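Local coordinates for stage II sporulation protein SA (Bacillus subtilis, PDB 3O6Q) that acts as the toxin of a type II toxin-antitoxin system, killing the cell unless its cognate antitoxin SpoIISB neutralises it, at residues 20-25 against 131-136; 27-32 against 57-62. One frame throughout, in Å; residues are numbered along the deposited sequence.

Contact 1 (20-25 against 131-136); sequences HMYLNR and TEFDYL
Tyr22 and Phe133 face each other across two helices that run almost the same way, their short axes 12° apart and 11.4 Å from each other at closest approach, a gap wide enough for large side chains. Both aromatic side chains point into it. Phe133 lays its ring over one face of the tyrosine ring in a face-to-face stack, centroids 4.5 Å apart, while its CB sits over the same ring in a CH-pi contact, 3.3 Å from Tyr22 CE1. A tyrosine suits this place because its flat flank packs against the phenylalanine and its far end still carries a polar group. That hydroxyl reaches the start of helix 132-148, where Tyr22 OH donates to Asp134 OD2 at 2.5 Å and lies 2.8 Å from Thr131 OG1. The carboxylate oxygen is met on its syn side, with the hydroxyl tilted well out of the carboxylate plane.

Here Thr131 and Asp134 form a capping box. Thr131 OG1, which chi1 at 68° turns back over its own backbone toward the first turn of the helix, is placed to accept from Phe133 N at 3.1 Å, and Thr131 N returns a bond of 2.8 Å to the anti lone pair of Asp134 OD2. The same oxygen thus takes two donors, one from its own helix cap and one from helix 7-35, which ties the cap to the neighbouring helix in a buried setting.

The other carboxylate oxygen, Asp134 OD1, makes a salt bridge of 3.0 Å with Arg25 NH1, the arginine side chain stretched out straight as far as the guanidinium to span the gap. The bond is bent, with an N-H...O angle of 131°, and Arg25 NH1 also donates to the backbone oxygen of Ile129, in the loop leading to the cap.

Contact 2 (27-32 against 57-62); sequences KTYQYL and KTYADK
With CG anti to its carbonyl carbon (chi1 -65°), Leu32 extends toward helix 45-61, and Tyr59, whose CG takes the same position about its own CA-CB bond (chi1 -80°), swings its ring back against helix 7-35. Leu32 and Tyr59 lie alongside each other, pointing in opposite senses. Leu32 CD1 settles over one face of the tyrosine ring, 3.6 Å from its centroid and close to the ring normal, a CH-pi contact that suits leucine because one methyl can rest on the ring while the other branch, CD2, is left for Lys62 CD. At the far end of the ring Tyr59 OH comes within 3.4 Å of Leu32 CB. A water joins this hydroxyl to the helix backbone: it lies 2.9 Å from Tyr59 OH and donates to Leu32 O at 3.3 Å, which gives a polar partner to the end of an otherwise apolar wedge.

Tyr29 CD1 meets the same ring obliquely, 3.9 Å from Tyr59 CE2. The hydroxyl of Tyr29 looks away to Tyr29 of the second subunit, its hydrogen-bonding partner. Toward solvent, Lys62 lends its aliphatic stem, with Lys62 CB 3.9 Å from Thr28 CG2, so a long lysine can cover the seam while ending in a charge. The arrangement is an oblique, roughly antiparallel helix-helix packing, the short axes at 136°, in which helix 7-35 meets the C-terminal end of helix 45-61 in the part of the toxin predicted to lie in the cytoplasm.

In the fold
Both contacts draw on helix 7-35, contact 1 on its middle and contact 2 on residues 27-32, nearer its C-terminal end, and their centres are about 11 Å apart. Along the chain contact 2 is nested within the loop closed by contact 1: helix 45-61 follows soon after helix 7-35, and the strands of the antiparallel sheet lie between it and helix 132-148. The long helix therefore ties the C-terminal helix and helix 45-61 together in the part of the toxin predicted to be cytoplasmic. Leu23, Lys27, Tyr29 and Gln30 along it also touch the second subunit, so the helix shared by both contacts also contributes to the interface with that subunit.

Contact 1 (20-25 against 131-136)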
loop_
_atom_site.group_PDB
_atom_site.type_symbol
_atom_site.label_atom_id
_atom_site.label_comp_id
_atom_site.label_asym_id
_atom_site.label_seq_id
_atom_site.Cartn_x
_atom_site.Cartn_y
_atom_site.Cartn_z
ATOM N N HIS A 20 -12.605 7.407 -1.466
ATOM C CA HIS A 20 -13.074 6.840 -0.210
ATOM C C HIS A 20 -12.703 5.392 -0.098
ATOM O O HIS A 20 -12.130 4.954 0.909
ATOM C CB HIS A 20 -14.581 6.985 -0.085
ATOM C CG HIS A 20 -15.003 8.225 0.614
ATOM N ND1 HIS A 20 -15.606 9.275 -0.037
ATOM C CD2 HIS A 20 -14.921 8.585 1.917
ATOM C CE1 HIS A 20 -15.887 10.231 0.835
ATOM N NE2 HIS A 20 -15.477 9.840 2.027
HETATM N N MSE A 21 -13.021 4.654 -1.139
HETATM C CA MSE A 21 -12.822 3.227 -1.126
HETATM C C MSE A 21 -11.380 2.836 -0.933
HETATM O O MSE A 21 -11.089 1.952 -0.138
HETATM C CB MSE A 21 -13.337 2.628 -2.415
HETATM C CG MSE A 21 -13.351 1.140 -2.468
HETATM SE SE MSE A 21 -13.813 0.686 -4.308
HETATM C CE MSE A 21 -15.764 0.635 -4.005
ATOM N N TYR A 22 -10.465 3.468 -1.667
ATOM C CA TYR A 22 -9.079 3.096 -1.571
ATOM C C TYR A 22 -8.390 3.721 -0.362
ATOM O O TYR A 22 -7.432 3.164 0.149
ATOM C CB TYR A 22 -8.375 3.320 -2.910
ATOM C CG TYR A 22 -8.839 2.283 -3.930
ATOM C CD1 TYR A 22 -8.550 0.939 -3.742
ATOM C CD2 TYR A 22 -9.625 2.643 -5.030
ATOM C CE1 TYR A 22 -9.009 -0.033 -4.635
ATOM C CE2 TYR A 22 -10.083 1.677 -5.937
ATOM C CZ TYR A 22 -9.771 0.336 -5.740
ATOM O OH TYR A 22 -10.211 -0.622 -6.637
ATOM N N LEU A 23 -8.897 4.840 0.149
ATOM C CA LEU A 23 -8.471 5.282 1.467
ATOM C C LEU A 23 -8.872 4.254 2.521
ATOM O O LEU A 23 -8.036 3.887 3.362
ATOM C CB LEU A 23 -9.042 6.646 1.807
ATOM C CG LEU A 23 -8.752 7.180 3.233
ATOM C CD1 LEU A 23 -7.296 7.272 3.519
ATOM C CD2 LEU A 23 -9.442 8.513 3.435
ATOM N N ASN A 24 -10.118 3.770 2.476
ATOM C CA ASN A 24 -10.583 2.748 3.450
ATOM C C ASN A 24 -9.787 1.439 3.355
ATOM O O ASN A 24 -9.373 0.844 4.377
ATOM C CB ASN A 24 -12.077 2.425 3.303
ATOM C CG ASN A 24 -12.991 3.582 3.710
ATOM O OD1 ASN A 24 -12.580 4.503 4.423
ATOM N ND2 ASN A 24 -14.259 3.525 3.269
ATOM N N ARG A 25 -9.576 0.976 2.138
ATOM C CA ARG A 25 -8.891 -0.299 1.951
ATOM C C ARG A 25 -7.440 -0.142 2.400
ATOM O O ARG A 25 -6.883 -1.054 2.974
ATOM C CB ARG A 25 -8.991 -0.766 0.503
ATOM C CG ARG A 25 -10.346 -1.207 0.123
ATOM C CD ARG A 25 -10.423 -1.783 -1.283
ATOM N NE ARG A 25 -11.765 -2.236 -1.597
ATOM C CZ ARG A 25 -12.184 -2.598 -2.810
ATOM N NH1 ARG A 25 -11.380 -2.540 -3.878
ATOM N NH2 ARG A 25 -13.445 -2.998 -2.953
ATOM N N THR A 131 -9.781 -2.888 -8.934
ATOM C CA THR A 131 -8.990 -2.279 -10.004
ATOM C C THR A 131 -7.517 -2.629 -9.812
ATOM O O THR A 131 -7.156 -3.390 -8.909
ATOM C CB THR A 131 -9.125 -0.733 -9.938
ATOM O OG1 THR A 131 -8.471 -0.272 -8.750
ATOM C CG2 THR A 131 -10.551 -0.287 -9.897
ATOM N N GLU A 132 -6.660 -2.019 -10.632
ATOM C CA GLU A 132 -5.220 -2.022 -10.416
ATOM C C GLU A 132 -4.739 -1.639 -8.991
ATOM O O GLU A 132 -3.704 -2.121 -8.558
ATOM C CB GLU A 132 -4.543 -1.158 -11.457
ATOM C CG GLU A 132 -4.823 0.307 -11.359
ATOM C CD GLU A 132 -6.268 0.707 -11.539
ATOM O OE1 GLU A 132 -6.980 0.237 -12.471
ATOM O OE2 GLU A 132 -6.682 1.573 -10.754
ATOM N N PHE A 133 -5.479 -0.803 -8.251
ATOM C CA PHE A 133 -5.124 -0.510 -6.884
ATOM C C PHE A 133 -5.087 -1.800 -6.101
ATOM O O PHE A 133 -4.193 -2.046 -5.263
ATOM C CB PHE A 133 -6.148 0.423 -6.235
ATOM C CG PHE A 133 -5.974 1.899 -6.573
ATOM C CD1 PHE A 133 -6.561 2.448 -7.726
ATOM C CD2 PHE A 133 -5.272 2.743 -5.713
ATOM C CE1 PHE A 133 -6.439 3.841 -8.039
ATOM C CE2 PHE A 133 -5.115 4.124 -5.997
ATOM C CZ PHE A 133 -5.712 4.683 -7.170
ATOM N N ASP A 134 -6.057 -2.649 -6.368
ATOM C CA ASP A 134 -6.110 -3.924 -5.681
ATOM C C ASP A 134 -5.032 -4.877 -6.154
ATOM O O ASP A 134 -4.429 -5.571 -5.372
ATOM C CB ASP A 134 -7.499 -4.494 -5.835
ATOM C CG ASP A 134 -8.534 -3.503 -5.371
ATOM O OD1 ASP A 134 -8.518 -3.201 -4.173
ATOM O OD2 ASP A 134 -9.303 -2.960 -6.195
ATOM N N TYR A 135 -4.743 -4.849 -7.437
ATOM C CA TYR A 135 -3.567 -5.513 -7.941
ATOM C C TYR A 135 -2.356 -5.111 -7.103
ATOM O O TYR A 135 -1.582 -5.954 -6.646
ATOM C CB TYR A 135 -3.351 -5.134 -9.408
ATOM C CG TYR A 135 -1.978 -5.422 -9.911
ATOM C CD1 TYR A 135 -1.632 -6.695 -10.297
ATOM C CD2 TYR A 135 -1.027 -4.430 -9.996
ATOM C CE1 TYR A 135 -0.383 -6.979 -10.769
ATOM C CE2 TYR A 135 0.237 -4.709 -10.475
ATOM C CZ TYR A 135 0.559 -5.994 -10.861
ATOM O OH TYR A 135 1.827 -6.322 -11.350
ATOM N N LEU A 136 -2.200 -3.812 -6.889
ATOM C CA LEU A 136 -1.014 -3.305 -6.189
ATOM C C LEU A 136 -0.992 -3.770 -4.748
ATOM O O LEU A 136 0.019 -4.239 -4.281
ATOM C CB LEU A 136 -0.942 -1.787 -6.309
ATOM C CG LEU A 136 -0.607 -1.321 -7.755
ATOM C CD1 LEU A 136 -0.654 0.222 -7.974
ATOM C CD2 LEU A 136 0.775 -1.904 -8.186
#

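Contact 2 (27-32 against 57-62)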
loop_
_atom_site.group_PDB
_atom_site.type_symbol
_atom_site.label_atom_id
_atom_site.label_comp_id
_atom_site.label_asym_id
_atom_site.label_seq_id
_atom_site.Cartn_x
_atom_site.Cartn_y
_atom_site.Cartn_z
ATOM N N LYS A 27 -6.361 2.078 4.726
ATOM C CA LYS A 27 -6.497 2.069 6.191
ATOM C C LYS A 27 -6.546 0.664 6.780
ATOM O O LYS A 27 -5.858 0.345 7.738
ATOM C CB LYS A 27 -7.769 2.813 6.614
ATOM C CG LYS A 27 -7.635 4.321 6.575
ATOM C CD LYS A 27 -8.945 5.013 6.720
ATOM C CE LYS A 27 -9.474 4.908 8.136
ATOM N NZ LYS A 27 -10.746 5.690 8.182
ATOM N N THR A 28 -7.375 -0.184 6.219
ATOM C CA THR A 28 -7.418 -1.580 6.642
ATOM C C THR A 28 -6.112 -2.306 6.477
ATOM O O THR A 28 -5.691 -3.023 7.365
ATOM C CB THR A 28 -8.522 -2.313 5.911
ATOM O OG1 THR A 28 -9.756 -1.641 6.234
ATOM C CG2 THR A 28 -8.631 -3.809 6.319
ATOM N N TYR A 29 -5.474 -2.140 5.321
ATOM C CA TYR A 29 -4.205 -2.822 5.018
ATOM C C TYR A 29 -3.153 -2.458 6.078
ATOM O O TYR A 29 -2.500 -3.322 6.653
ATOM C CB TYR A 29 -3.781 -2.423 3.599
ATOM C CG TYR A 29 -2.376 -2.759 3.126
ATOM C CD1 TYR A 29 -2.105 -3.916 2.405
ATOM C CD2 TYR A 29 -1.345 -1.847 3.283
ATOM C CE1 TYR A 29 -0.809 -4.192 1.902
ATOM C CE2 TYR A 29 -0.053 -2.105 2.771
ATOM C CZ TYR A 29 0.202 -3.282 2.112
ATOM O OH TYR A 29 1.478 -3.553 1.674
ATOM N N GLN A 30 -3.021 -1.169 6.347
ATOM C CA GLN A 30 -2.041 -0.687 7.292
ATOM C C GLN A 30 -2.390 -1.160 8.689
ATOM O O GLN A 30 -1.508 -1.529 9.431
ATOM C CB GLN A 30 -1.980 0.824 7.267
ATOM C CG GLN A 30 -0.886 1.403 8.176
ATOM C CD GLN A 30 -1.389 2.031 9.489
ATOM O OE1 GLN A 30 -0.768 2.982 10.011
ATOM N NE2 GLN A 30 -2.492 1.497 10.038
ATOM N N TYR A 31 -3.675 -1.153 9.047
ATOM C CA TYR A 31 -4.070 -1.570 10.381
ATOM C C TYR A 31 -3.695 -3.017 10.605
ATOM O O TYR A 31 -3.153 -3.390 11.680
ATOM C CB TYR A 31 -5.555 -1.339 10.605
ATOM C CG TYR A 31 -6.032 -1.768 11.978
ATOM C CD1 TYR A 31 -6.116 -0.857 13.029
ATOM C CD2 TYR A 31 -6.432 -3.067 12.211
ATOM C CE1 TYR A 31 -6.556 -1.236 14.283
ATOM C CE2 TYR A 31 -6.859 -3.462 13.466
ATOM C CZ TYR A 31 -6.919 -2.543 14.495
ATOM O OH TYR A 31 -7.371 -2.968 15.731
ATOM N N LEU A 32 -3.937 -3.849 9.591
ATOM C CA LEU A 32 -3.593 -5.280 9.692
ATOM C C LEU A 32 -2.082 -5.521 9.709
ATOM O O LEU A 32 -1.588 -6.340 10.445
ATOM C CB LEU A 32 -4.238 -6.064 8.584
ATOM C CG LEU A 32 -5.769 -6.143 8.573
ATOM C CD1 LEU A 32 -6.201 -6.653 7.188
ATOM C CD2 LEU A 32 -6.292 -7.056 9.661
ATOM N N LYS A 57 -6.686 -13.826 1.848
ATOM C CA LYS A 57 -7.998 -13.910 2.463
ATOM C C LYS A 57 -8.154 -13.092 3.728
ATOM O O LYS A 57 -9.196 -12.497 3.939
ATOM C CB LYS A 57 -8.377 -15.353 2.726
ATOM C CG LYS A 57 -8.958 -16.001 1.483
ATOM C CD LYS A 57 -9.051 -17.493 1.558
ATOM C CE LYS A 57 -9.544 -18.015 0.221
ATOM N NZ LYS A 57 -9.445 -19.484 0.191
ATOM N N THR A 58 -7.121 -13.007 4.547
ATOM C CA THR A 58 -7.193 -12.225 5.768
ATOM C C THR A 58 -7.535 -10.761 5.459
ATOM O O THR A 58 -8.374 -10.127 6.107
ATOM C CB THR A 58 -5.856 -12.348 6.550
ATOM O OG1 THR A 58 -5.718 -13.708 7.022
ATOM C CG2 THR A 58 -5.798 -11.366 7.710
ATOM N N TYR A 59 -6.901 -10.248 4.430
ATOM C CA TYR A 59 -7.067 -8.872 4.020
ATOM C C TYR A 59 -8.362 -8.641 3.258
ATOM O O TYR A 59 -9.096 -7.695 3.546
ATOM C CB TYR A 59 -5.826 -8.440 3.204
ATOM C CG TYR A 59 -4.658 -8.084 4.110
ATOM C CD1 TYR A 59 -3.961 -9.070 4.826
ATOM C CD2 TYR A 59 -4.306 -6.750 4.324
ATOM C CE1 TYR A 59 -2.904 -8.705 5.690
ATOM C CE2 TYR A 59 -3.235 -6.391 5.161
ATOM C CZ TYR A 59 -2.559 -7.353 5.846
ATOM O OH TYR A 59 -1.548 -6.937 6.705
ATOM N N ALA A 60 -8.643 -9.489 2.279
ATOM C CA ALA A 60 -9.843 -9.314 1.470
ATOM C C ALA A 60 -11.077 -9.440 2.363
ATOM O O ALA A 60 -12.029 -8.702 2.200
ATOM C CB ALA A 60 -9.894 -10.323 0.329
ATOM N N ASP A 61 -11.046 -10.366 3.311
ATOM C CA ASP A 61 -12.160 -10.530 4.222
ATOM C C ASP A 61 -12.605 -9.230 4.879
ATOM O O ASP A 61 -13.790 -9.028 5.094
ATOM C CB ASP A 61 -11.811 -11.534 5.296
ATOM C CG ASP A 61 -11.787 -12.943 4.772
ATOM O OD1 ASP A 61 -12.102 -13.149 3.563
ATOM O OD2 ASP A 61 -11.403 -13.855 5.561
ATOM N N LYS A 62 -11.678 -8.327 5.165
ATOM C CA LYS A 62 -12.055 -7.094 5.835
ATOM C C LYS A 62 -12.280 -5.885 4.893
ATOM O O LYS A 62 -12.451 -4.772 5.360
ATOM C CB LYS A 62 -11.013 -6.782 6.901
ATOM C CG LYS A 62 -10.954 -7.823 8.037
ATOM C CD LYS A 62 -10.206 -7.249 9.254
ATOM C CE LYS A 62 -10.697 -7.788 10.602
ATOM N NZ LYS A 62 -9.896 -7.162 11.747
HETATM O O HOH W 1 -1.178 -9.065 8.689
#